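Local atomic coordinates of ATP-dependent RNA helicase HrpB (Escherichia coli, PDB entry 6EUD), a protein that hydrolyses ATP to ADP and phosphate as a DExH-box NTPase of the DEAH/RHA helicase group and binds single-stranded RNA. Residues I50-R60 with G119-E130. Sequence-based numbering, arbitrary orientation.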
ATOM      1  N   ILE A  50      -7.582  -7.482 -38.426  1.00117.36           N
ATOM      2  CA  ILE A  50      -6.799  -8.039 -37.325  1.00117.45           C
ATOM      3  C   ILE A  50      -5.897  -9.166 -37.837  1.00121.49           C
ATOM      4  O   ILE A  50      -6.353 -10.048 -38.570  1.00124.52           O
ATOM      5  CB  ILE A  50      -7.712  -8.563 -36.183  1.00 85.60           C
ATOM      6  CG1 ILE A  50      -8.071  -7.433 -35.216  1.00 82.07           C
ATOM      7  CG2 ILE A  50      -7.038  -9.686 -35.412  1.00 84.50           C
ATOM      8  CD1 ILE A  50      -8.929  -6.334 -35.819  1.00 84.94           C
ATOM      9  N   ASN A  51      -4.620  -9.129 -37.459  1.00121.27           N
ATOM     10  CA  ASN A  51      -3.651 -10.100 -37.966  1.00124.79           C
ATOM     11  C   ASN A  51      -3.142 -11.089 -36.916  1.00118.92           C
ATOM     12  O   ASN A  51      -2.364 -10.728 -36.034  1.00116.41           O
ATOM     13  CB  ASN A  51      -2.453  -9.375 -38.594  1.00131.04           C
ATOM     14  CG  ASN A  51      -2.774  -8.779 -39.955  1.00137.68           C
ATOM     15  OD1 ASN A  51      -3.934  -8.524 -40.278  1.00138.15           O
ATOM     16  ND2 ASN A  51      -1.741  -8.555 -40.762  1.00142.18           N
ATOM     17  N   GLY A  52      -3.574 -12.342 -37.029  1.00117.95           N
ATOM     18  CA  GLY A  52      -3.069 -13.402 -36.177  1.00113.05           C
ATOM     19  C   GLY A  52      -3.984 -13.811 -35.037  1.00103.58           C
ATOM     20  O   GLY A  52      -5.188 -14.003 -35.226  1.00100.46           O
ATOM     21  N   LYS A  53      -3.394 -13.944 -33.851  1.00 98.11           N
ATOM     22  CA  LYS A  53      -4.086 -14.424 -32.660  1.00 92.59           C
ATOM     23  C   LYS A  53      -4.715 -13.280 -31.864  1.00 87.55           C
ATOM     24  O   LYS A  53      -4.294 -12.132 -31.981  1.00 83.89           O
ATOM     25  CB  LYS A  53      -3.115 -15.201 -31.774  1.00 90.09           C
ATOM     26  CG  LYS A  53      -3.452 -16.671 -31.641  1.00 95.50           C
ATOM     27  CD  LYS A  53      -2.172 -17.483 -31.670  1.00103.82           C
ATOM     28  CE  LYS A  53      -2.402 -18.928 -31.236  1.00112.33           C
ATOM     29  NZ  LYS A  53      -3.636 -19.493 -31.832  1.00117.02           N
ATOM     30  N   ILE A  54      -5.734 -13.599 -31.071  1.00 86.83           N
ATOM     31  CA  ILE A  54      -6.355 -12.635 -30.162  1.00 79.84           C
ATOM     32  C   ILE A  54      -6.391 -13.200 -28.753  1.00 76.99           C
ATOM     33  O   ILE A  54      -6.831 -14.332 -28.551  1.00 78.77           O
ATOM     34  CB  ILE A  54      -7.791 -12.285 -30.576  1.00 79.13           C
ATOM     35  CG1 ILE A  54      -7.839 -11.801 -32.025  1.00 81.41           C
ATOM     36  CG2 ILE A  54      -8.380 -11.251 -29.622  1.00 73.48           C
ATOM     37  CD1 ILE A  54      -9.248 -11.565 -32.534  1.00 80.08           C
ATOM     38  N   ILE A  55      -5.928 -12.421 -27.780  1.00 73.53           N
ATOM     39  CA  ILE A  55      -5.952 -12.864 -26.390  1.00 72.51           C
ATOM     40  C   ILE A  55      -7.057 -12.151 -25.619  1.00 71.30           C
ATOM     41  O   ILE A  55      -7.210 -10.926 -25.725  1.00 69.74           O
ATOM     42  CB  ILE A  55      -4.618 -12.616 -25.678  1.00 70.57           C
ATOM     43  CG1 ILE A  55      -3.436 -13.106 -26.522  1.00 72.97           C
ATOM     44  CG2 ILE A  55      -4.620 -13.307 -24.326  1.00 71.31           C
ATOM     45  CD1 ILE A  55      -3.360 -14.602 -26.675  1.00 77.50           C
ATOM     46  N   LEU A  56      -7.825 -12.923 -24.850  1.00 69.85           N
ATOM     47  CA  LEU A  56      -8.925 -12.380 -24.064  1.00 66.56           C
ATOM     48  C   LEU A  56      -8.727 -12.656 -22.580  1.00 66.31           C
ATOM     49  O   LEU A  56      -8.970 -13.782 -22.114  1.00 66.43           O
ATOM     50  CB  LEU A  56     -10.255 -12.969 -24.529  1.00 68.94           C
ATOM     51  CG  LEU A  56     -11.507 -12.482 -23.801  1.00 66.97           C
ATOM     52  CD1 LEU A  56     -11.658 -10.975 -23.953  1.00 64.22           C
ATOM     53  CD2 LEU A  56     -12.734 -13.201 -24.321  1.00 67.85           C
ATOM     54  N   LEU A  57      -8.287 -11.624 -21.848  1.00 63.60           N
ATOM     55  CA  LEU A  57      -8.061 -11.715 -20.400  1.00 59.27           C
ATOM     56  C   LEU A  57      -9.370 -11.625 -19.642  1.00 56.81           C
ATOM     57  O   LEU A  57     -10.173 -10.731 -19.897  1.00 52.73           O
ATOM     58  CB  LEU A  57      -7.116 -10.608 -19.912  1.00 56.72           C
ATOM     59  CG  LEU A  57      -6.907 -10.544 -18.386  1.00 53.32           C
ATOM     60  CD1 LEU A  57      -6.227 -11.808 -17.887  1.00 54.94           C
ATOM     61  CD2 LEU A  57      -6.112  -9.310 -17.953  1.00 48.19           C
ATOM     62  N   GLU A  58      -9.577 -12.549 -18.706  1.00 59.77           N
ATOM     63  CA  GLU A  58     -10.744 -12.514 -17.833  1.00 61.97           C
ATOM     64  C   GLU A  58     -10.287 -12.451 -16.377  1.00 63.96           C
ATOM     65  O   GLU A  58      -9.281 -13.045 -16.025  1.00 63.73           O
ATOM     66  CB  GLU A  58     -11.634 -13.733 -18.082  1.00 67.43           C
ATOM     67  CG  GLU A  58     -12.202 -13.814 -19.503  1.00 69.55           C
ATOM     68  CD  GLU A  58     -13.221 -12.723 -19.801  1.00 67.36           C
ATOM     69  OE1 GLU A  58     -13.856 -12.235 -18.842  1.00 66.10           O
ATOM     70  OE2 GLU A  58     -13.393 -12.361 -20.991  1.00 66.82           O
ATOM     71  N   PRO A  59     -11.034 -11.735 -15.524  1.00 68.55           N
ATOM     72  CA  PRO A  59     -10.576 -11.437 -14.158  1.00 64.82           C
ATOM     73  C   PRO A  59     -10.491 -12.662 -13.257  1.00 67.08           C
ATOM     74  O   PRO A  59      -9.591 -12.728 -12.438  1.00 69.50           O
ATOM     75  CB  PRO A  59     -11.638 -10.474 -13.637  1.00 68.42           C
ATOM     76  CG  PRO A  59     -12.888 -10.858 -14.405  1.00 74.32           C
ATOM     77  CD  PRO A  59     -12.419 -11.285 -15.764  1.00 70.50           C
ATOM     78  N   ARG A  60     -11.409 -13.610 -13.379  1.00 73.54           N
ATOM     79  CA  ARG A  60     -11.313 -14.823 -12.570  1.00 84.56           C
ATOM     80  C   ARG A  60     -11.447 -16.081 -13.399  1.00 93.98           C
ATOM     81  O   ARG A  60     -11.851 -16.029 -14.561  1.00 97.87           O
ATOM     82  CB  ARG A  60     -12.370 -14.838 -11.475  1.00 87.75           C
ATOM     83  CG  ARG A  60     -12.106 -13.861 -10.346  1.00 89.00           C
ATOM     84  CD  ARG A  60     -13.417 -13.507  -9.673  1.00 91.64           C
ATOM     85  NE  ARG A  60     -14.391 -13.053 -10.662  1.00 91.02           N
ATOM     86  CZ  ARG A  60     -14.565 -11.781 -11.005  1.00 88.06           C
ATOM     87  NH1 ARG A  60     -13.838 -10.833 -10.424  1.00 83.42           N
ATOM     88  NH2 ARG A  60     -15.467 -11.453 -11.920  1.00 89.81           N
ATOM     89  N   GLY A 119       3.130 -13.394 -33.436  1.00 95.17           N
ATOM     90  CA  GLY A 119       1.895 -13.946 -33.964  1.00 98.22           C
ATOM     91  C   GLY A 119       0.638 -13.245 -33.465  1.00 94.01           C
ATOM     92  O   GLY A 119      -0.377 -13.217 -34.164  1.00 99.75           O
ATOM     93  N   VAL A 120       0.700 -12.680 -32.261  1.00 85.80           N
ATOM     94  CA  VAL A 120      -0.446 -11.988 -31.672  1.00 83.41           C
ATOM     95  C   VAL A 120      -0.644 -10.602 -32.284  1.00 82.76           C
ATOM     96  O   VAL A 120       0.312  -9.843 -32.418  1.00 85.53           O
ATOM     97  CB  VAL A 120      -0.287 -11.824 -30.136  1.00 80.48           C
ATOM     98  CG1 VAL A 120      -1.588 -11.321 -29.508  1.00 73.08           C
ATOM     99  CG2 VAL A 120       0.178 -13.126 -29.496  1.00 81.95           C
ATOM    100  N   GLY A 121      -1.882 -10.267 -32.639  1.00 82.92           N
ATOM    101  CA  GLY A 121      -2.190  -8.968 -33.220  1.00 82.59           C
ATOM    102  C   GLY A 121      -3.115  -8.101 -32.376  1.00 75.71           C
ATOM    103  O   GLY A 121      -3.032  -6.875 -32.400  1.00 74.85           O
ATOM    104  N   LEU A 122      -4.010  -8.737 -31.634  1.00 72.94           N
ATOM    105  CA  LEU A 122      -4.944  -7.998 -30.797  1.00 70.13           C
ATOM    106  C   LEU A 122      -5.097  -8.636 -29.428  1.00 67.57           C
ATOM    107  O   LEU A 122      -5.297  -9.842 -29.304  1.00 68.11           O
ATOM    108  CB  LEU A 122      -6.307  -7.896 -31.476  1.00 71.37           C
ATOM    109  CG  LEU A 122      -7.468  -7.547 -30.541  1.00 71.41           C
ATOM    110  CD1 LEU A 122      -7.349  -6.128 -29.982  1.00 66.66           C
ATOM    111  CD2 LEU A 122      -8.799  -7.757 -31.253  1.00 75.62           C
ATOM    112  N   VAL A 123      -4.994  -7.814 -28.396  1.00 66.83           N
ATOM    113  CA  VAL A 123      -5.267  -8.276 -27.043  1.00 67.23           C
ATOM    114  C   VAL A 123      -6.499  -7.552 -26.496  1.00 66.42           C
ATOM    115  O   VAL A 123      -6.645  -6.338 -26.676  1.00 66.02           O
ATOM    116  CB  VAL A 123      -4.051  -8.063 -26.113  1.00 64.14           C
ATOM    117  CG1 VAL A 123      -4.331  -8.630 -24.743  1.00 61.35           C
ATOM    118  CG2 VAL A 123      -2.807  -8.729 -26.705  1.00 69.20           C
ATOM    119  N   ILE A 124      -7.388  -8.312 -25.856  1.00 66.79           N
ATOM    120  CA  ILE A 124      -8.601  -7.764 -25.261  1.00 67.94           C
ATOM    121  C   ILE A 124      -8.614  -7.920 -23.738  1.00 65.34           C
ATOM    122  O   ILE A 124      -8.527  -9.038 -23.222  1.00 67.32           O
ATOM    123  CB  ILE A 124      -9.854  -8.437 -25.833  1.00 76.15           C
ATOM    124  CG1 ILE A 124      -9.801  -8.445 -27.364  1.00 80.93           C
ATOM    125  CG2 ILE A 124     -11.114  -7.745 -25.314  1.00 75.93           C
ATOM    126  CD1 ILE A 124     -10.948  -9.182 -28.004  1.00 85.12           C
ATOM    127  N   LEU A 125      -8.723  -6.793 -23.033  1.00 57.93           N
ATOM    128  CA  LEU A 125      -8.806  -6.776 -21.578  1.00 52.59           C
ATOM    129  C   LEU A 125     -10.255  -6.604 -21.139  1.00 54.30           C
ATOM    130  O   LEU A 125     -10.800  -5.497 -21.174  1.00 53.33           O
ATOM    131  CB  LEU A 125      -7.945  -5.653 -20.995  1.00 51.60           C
ATOM    132  CG  LEU A 125      -6.469  -5.617 -21.391  1.00 40.52           C
ATOM    133  CD1 LEU A 125      -5.786  -4.439 -20.742  1.00 38.49           C
ATOM    134  CD2 LEU A 125      -5.797  -6.906 -20.994  1.00 40.91           C
ATOM    135  N   ASP A 126     -10.873  -7.699 -20.712  1.00 53.52           N
ATOM    136  CA  ASP A 126     -12.292  -7.689 -20.409  1.00 57.12           C
ATOM    137  C   ASP A 126     -12.558  -7.339 -18.942  1.00 54.64           C
ATOM    138  O   ASP A 126     -11.686  -7.498 -18.098  1.00 52.74           O
ATOM    139  CB  ASP A 126     -12.904  -9.048 -20.771  1.00 63.20           C
ATOM    140  CG  ASP A 126     -14.402  -8.981 -20.945  1.00 69.62           C
ATOM    141  OD1 ASP A 126     -15.063 -10.016 -20.745  1.00 73.55           O
ATOM    142  OD2 ASP A 126     -14.923  -7.890 -21.270  1.00 73.45           O
ATOM    143  N   GLU A 127     -13.772  -6.865 -18.662  1.00 58.74           N
ATOM    144  CA  GLU A 127     -14.187  -6.439 -17.326  1.00 61.09           C
ATOM    145  C   GLU A 127     -13.170  -5.481 -16.711  1.00 53.98           C
ATOM    146  O   GLU A 127     -12.829  -5.595 -15.541  1.00 53.06           O
ATOM    147  CB  GLU A 127     -14.404  -7.652 -16.419  1.00 70.70           C
ATOM    148  CG  GLU A 127     -15.228  -8.759 -17.073  1.00 87.95           C
ATOM    149  CD  GLU A 127     -16.645  -8.323 -17.445  1.00102.79           C
ATOM    150  OE1 GLU A 127     -17.243  -7.508 -16.711  1.00111.32           O
ATOM    151  OE2 GLU A 127     -17.165  -8.795 -18.480  1.00112.02           O
ATOM    152  N   PHE A 128     -12.698  -4.528 -17.509  1.00 50.21           N
ATOM    153  CA  PHE A 128     -11.637  -3.627 -17.061  1.00 46.61           C
ATOM    154  C   PHE A 128     -12.062  -2.698 -15.916  1.00 43.95           C
ATOM    155  O   PHE A 128     -11.230  -2.225 -15.147  1.00 45.97           O
ATOM    156  CB  PHE A 128     -11.119  -2.771 -18.221  1.00 44.79           C
ATOM    157  CG  PHE A 128      -9.860  -2.029 -17.880  1.00 41.69           C
ATOM    158  CD1 PHE A 128      -9.901  -0.707 -17.465  1.00 40.38           C
ATOM    159  CD2 PHE A 128      -8.630  -2.676 -17.931  1.00 41.17           C
ATOM    160  CE1 PHE A 128      -8.735  -0.038 -17.114  1.00 35.57           C
ATOM    161  CE2 PHE A 128      -7.466  -2.010 -17.589  1.00 38.53           C
ATOM    162  CZ  PHE A 128      -7.531  -0.683 -17.177  1.00 36.16           C
ATOM    163  N   HIS A 129     -13.355  -2.433 -15.818  1.00 42.36           N
ATOM    164  CA  HIS A 129     -13.893  -1.557 -14.789  1.00 45.94           C
ATOM    165  C   HIS A 129     -13.632  -2.070 -13.366  1.00 49.46           C
ATOM    166  O   HIS A 129     -13.748  -1.309 -12.408  1.00 48.53           O
ATOM    167  CB  HIS A 129     -15.386  -1.398 -14.995  1.00 45.66           C
ATOM    168  CG  HIS A 129     -16.111  -2.698 -14.966  1.00 51.68           C
ATOM    169  ND1 HIS A 129     -16.257  -3.492 -16.083  1.00 53.90           N
ATOM    170  CD2 HIS A 129     -16.684  -3.374 -13.943  1.00 54.28           C
ATOM    171  CE1 HIS A 129     -16.909  -4.593 -15.752  1.00 56.72           C
ATOM    172  NE2 HIS A 129     -17.183  -4.542 -14.460  1.00 56.11           N
ATOM    173  N   GLU A 130     -13.298  -3.353 -13.233  1.00 53.00           N
ATOM    174  CA  GLU A 130     -13.051  -3.963 -11.920  1.00 54.37           C
ATOM    175  C   GLU A 130     -11.700  -3.549 -11.374  1.00 47.00           C
ATOM    176  O   GLU A 130     -11.418  -3.708 -10.193  1.00 49.63           O
ATOM    177  CB  GLU A 130     -13.144  -5.489 -11.994  1.00 60.45           C
ATOM    178  CG  GLU A 130     -14.569  -6.004 -12.213  1.00 72.66           C
ATOM    179  CD  GLU A 130     -14.669  -7.523 -12.172  1.00 79.15           C
ATOM    180  OE1 GLU A 130     -15.679  -8.040 -11.656  1.00 84.76           O
ATOM    181  OE2 GLU A 130     -13.749  -8.204 -12.663  1.00 78.71           O
TER
HETATM  182  O   HOH W   1       0.205 -10.080 -35.870  1.00 55.89           O
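Lys53 to Leu57 and Val120 to Leu125 pair as parallel strands, their directions 11° apart. The backbone ladder runs alternately from Lys53 N to Gly119 O through to Asp126 N and Leu57 O; its shortest rung, Ile124 N to Ile55 O, measures 2.6 Å. A beta bulge at Gly121 shifts the register by one, and Lys53 O there accepts from Gly121 N and, weakly, from Leu122 N.

Apolar packing covers both faces. On one, Leu56 CD1 sits 3.5 Å from Ile124 CG2, a methyl placed anti to its own backbone nitrogen, while Ile54 CG2 touches both Leu122 CD2 and Ile124 CD1. On the other, Ile55 CG1 meets Val120 CG1 at 3.9 Å, the two side chains crossing at about a right angle.

Charged groups gather at the C-terminal end of the pair, at the DEFH box. Glu58 OE2 approaches Asp126 OD1 to 2.9 Å, a close pair of acidic groups with carboxylate planes 78° apart and no hydrogen bond between them. Shortening Glu58 to an alanine would remove the carboxylate packed against Asp126 CB and OD1 and is likely to open a gap there, though Ser37 would still hold OD1. Arg60 NH2 forms a long salt bridge with Glu130 OE1 (3.4 Å).

Ser37 bonds Asp126 OD1, and Lys36 of the predicted ATP site pairs with Glu127. Within the parallel core of this RecA-like domain, strand 99-102 flanks 53-57, strand 154-159 flanks 120-125, and helix 133-145 packs on Leu57 and Val123.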